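Long-range contact in histidinol-phosphatase (Listeria monocytogenes serotype 4b str. H7858, PDB 6NLR), which probably catalyses the hydrolysis of histidinol phosphate to histidinol in histidine biosynthesis, using a trinuclear metal centre of the PHP family: residues A[221-225]-A[235-239]. Residues are numbered along the deposited sequence; the frame is centred on the assembly and turned at random.
Sequences LDFNT and ETYPP
A single antiparallel bridge, in which Asn224 and Tyr237 form a hydrogen-bonded pair, ties the C-terminal end of strand 220-224 to the loop before helix 240-248. Asn224 N donates to Tyr237 O at 2.9 Å, and Tyr237 N returns a nearly straight bond (176°) to Asn224 O, also at 2.9 Å. The peptide bond before Pro238 is cis, and the ring sets its CD 4.1 Å from Asp222 O; Pro239, next in line to pair, has no N-H to give. In the TIM-barrel-like fold of PHP enzymes the C-terminal strand ends carry the active site, and here the Asn224 side chain lies about 5 Å from the bound cobalt. The side chains of Asn224 and Tyr237 lie side by side, pointing the same way, with Asn224 OD1 3.7 Å from Tyr237 CD2 at the ring edge and the planes 70° apart. An amide suits this place because it both gives and accepts: ND2 bonds to Asp222 OD2 (3.0 Å) and to the cobalt ligand Asp258, while OD1 takes the N-H of Ala226. Asp222 OD2 also accepts from His181 N. The apolar Phe223 ring suits neighbours such as Val243, Leu276 and Tyr272 (edge-to-face), and its CZ approaches Thr236 CG2 obliquely at 3.8 Å. Besides this methyl contact, Thr236 OG1 (chi1 59°) bonds to Pro238 O at 2.6 Å and to Lys275.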
ATOM      1  N   LEU A 221       4.770  -5.957   7.999  1.00 23.19           N
ATOM      2  CA  LEU A 221       3.509  -5.280   7.630  1.00 24.16           C
ATOM      3  C   LEU A 221       3.680  -3.764   7.698  1.00 24.72           C
ATOM      4  O   LEU A 221       4.325  -3.259   8.631  1.00 25.39           O
ATOM      5  CB  LEU A 221       2.389  -5.760   8.548  1.00 26.26           C
ATOM      6  CG  LEU A 221       2.048  -7.239   8.405  1.00 27.56           C
ATOM      7  CD1 LEU A 221       1.026  -7.670   9.441  1.00 29.56           C
ATOM      8  CD2 LEU A 221       1.576  -7.519   6.988  1.00 28.17           C
ATOM      9  N   ASP A 222       3.122  -3.105   6.676  1.00 23.53           N
ATOM     10  CA  ASP A 222       2.824  -1.654   6.580  1.00 23.72           C
ATOM     11  C   ASP A 222       1.757  -1.350   7.631  1.00 24.12           C
ATOM     12  O   ASP A 222       0.628  -1.855   7.473  1.00 26.40           O
ATOM     13  CB  ASP A 222       2.387  -1.373   5.139  1.00 23.81           C
ATOM     14  CG  ASP A 222       2.010   0.048   4.735  1.00 25.53           C
ATOM     15  OD1 ASP A 222       2.723   0.978   5.141  1.00 28.04           O
ATOM     16  OD2 ASP A 222       1.024   0.189   3.944  1.00 26.95           O
ATOM     17  N   PHE A 223       2.097  -0.618   8.687  1.00 23.47           N
ATOM     18  CA  PHE A 223       1.092  -0.109   9.655  1.00 23.10           C
ATOM     19  C   PHE A 223       0.675   1.257   9.113  1.00 22.51           C
ATOM     20  O   PHE A 223       1.358   2.272   9.364  1.00 22.51           O
ATOM     21  CB  PHE A 223       1.619  -0.037  11.089  1.00 26.55           C
ATOM     22  CG  PHE A 223       0.592   0.457  12.078  1.00 30.08           C
ATOM     23  CD1 PHE A 223       0.281   1.813  12.185  1.00 34.49           C
ATOM     24  CD2 PHE A 223      -0.080  -0.427  12.899  1.00 36.70           C
ATOM     25  CE1 PHE A 223      -0.652   2.269  13.098  1.00 37.96           C
ATOM     26  CE2 PHE A 223      -1.032   0.030  13.804  1.00 41.21           C
ATOM     27  CZ  PHE A 223      -1.321   1.375  13.903  1.00 39.49           C
ATOM     28  N   ASN A 224      -0.405   1.258   8.335  1.00 20.88           N
ATOM     29  CA  ASN A 224      -0.762   2.383   7.441  1.00 21.51           C
ATOM     30  C   ASN A 224      -1.860   3.249   8.096  1.00 23.17           C
ATOM     31  O   ASN A 224      -2.968   2.742   8.365  1.00 21.67           O
ATOM     32  CB  ASN A 224      -1.071   1.808   6.072  1.00 21.88           C
ATOM     33  CG  ASN A 224      -1.273   2.853   5.000  1.00 24.35           C
ATOM     34  OD1 ASN A 224      -1.962   3.850   5.223  1.00 22.14           O
ATOM     35  ND2 ASN A 224      -0.671   2.612   3.842  1.00 20.60           N
ATOM     36  N   THR A 225      -1.560   4.519   8.341  1.00 21.22           N
ATOM     37  CA  THR A 225      -2.446   5.469   9.058  1.00 24.69           C
ATOM     38  C   THR A 225      -3.336   6.257   8.097  1.00 24.90           C
ATOM     39  O   THR A 225      -4.216   6.993   8.594  1.00 23.89           O
ATOM     40  CB  THR A 225      -1.637   6.392   9.972  1.00 25.57           C
ATOM     41  OG1 THR A 225      -0.704   7.113   9.145  1.00 28.73           O
ATOM     42  CG2 THR A 225      -0.955   5.585  11.064  1.00 25.50           C
ATOM     43  N   GLU A 235     -10.184   4.201  10.209  1.00 41.81           N
ATOM     44  CA  GLU A 235      -9.437   3.094  10.858  1.00 36.79           C
ATOM     45  C   GLU A 235      -8.008   2.966  10.286  1.00 31.78           C
ATOM     46  O   GLU A 235      -7.805   3.283   9.106  1.00 29.27           O
ATOM     47  CB  GLU A 235     -10.262   1.820  10.642  1.00 42.56           C
ATOM     48  CG  GLU A 235      -9.820   0.655  11.491  1.00 50.65           C
ATOM     49  CD  GLU A 235      -9.686   1.006  12.957  1.00 56.29           C
ATOM     50  OE1 GLU A 235      -8.636   1.643  13.352  1.00 42.80           O
ATOM     51  OE2 GLU A 235     -10.641   0.671  13.690  1.00 66.44           O
ATOM     52  N   THR A 236      -7.062   2.472  11.092  1.00 25.16           N
ATOM     53  CA  THR A 236      -5.707   2.082  10.608  1.00 26.64           C
ATOM     54  C   THR A 236      -5.830   0.816   9.763  1.00 22.52           C
ATOM     55  O   THR A 236      -6.770   0.030   9.965  1.00 20.08           O
ATOM     56  CB  THR A 236      -4.694   1.874  11.735  1.00 24.75           C
ATOM     57  OG1 THR A 236      -5.241   0.844  12.558  1.00 28.52           O
ATOM     58  CG2 THR A 236      -4.433   3.141  12.520  1.00 27.60           C
ATOM     59  N   TYR A 237      -4.898   0.633   8.843  1.00 22.38           N
ATOM     60  CA  TYR A 237      -4.743  -0.627   8.085  1.00 22.33           C
ATOM     61  C   TYR A 237      -3.484  -1.290   8.617  1.00 24.55           C
ATOM     62  O   TYR A 237      -2.382  -0.810   8.319  1.00 22.04           O
ATOM     63  CB  TYR A 237      -4.596  -0.405   6.568  1.00 24.28           C
ATOM     64  CG  TYR A 237      -5.533   0.568   5.882  1.00 25.49           C
ATOM     65  CD1 TYR A 237      -6.873   0.287   5.692  1.00 25.71           C
ATOM     66  CD2 TYR A 237      -5.059   1.756   5.332  1.00 29.62           C
ATOM     67  CE1 TYR A 237      -7.717   1.159   5.016  1.00 27.62           C
ATOM     68  CE2 TYR A 237      -5.874   2.621   4.613  1.00 25.87           C
ATOM     69  CZ  TYR A 237      -7.208   2.314   4.439  1.00 28.91           C
ATOM     70  OH  TYR A 237      -8.039   3.127   3.722  1.00 34.21           O
ATOM     71  N   PRO A 238      -3.572  -2.397   9.396  1.00 24.92           N
ATOM     72  CA  PRO A 238      -4.830  -3.026   9.789  1.00 23.40           C
ATOM     73  C   PRO A 238      -5.368  -2.435  11.095  1.00 23.98           C
ATOM     74  O   PRO A 238      -4.719  -1.601  11.734  1.00 24.80           O
ATOM     75  CB  PRO A 238      -4.412  -4.491   9.912  1.00 26.62           C
ATOM     76  CG  PRO A 238      -2.950  -4.445  10.357  1.00 27.12           C
ATOM     77  CD  PRO A 238      -2.400  -3.117   9.905  1.00 27.10           C
ATOM     78  N   PRO A 239      -6.569  -2.849  11.543  1.00 22.56           N
ATOM     79  CA  PRO A 239      -7.086  -2.468  12.855  1.00 24.30           C
ATOM     80  C   PRO A 239      -6.409  -3.212  14.022  1.00 25.95           C
ATOM     81  O   PRO A 239      -5.719  -4.179  13.827  1.00 23.56           O
ATOM     82  CB  PRO A 239      -8.569  -2.834  12.794  1.00 24.10           C
ATOM     83  CG  PRO A 239      -8.678  -3.870  11.736  1.00 26.14           C
ATOM     84  CD  PRO A 239      -7.495  -3.712  10.808  1.00 25.28           C
TER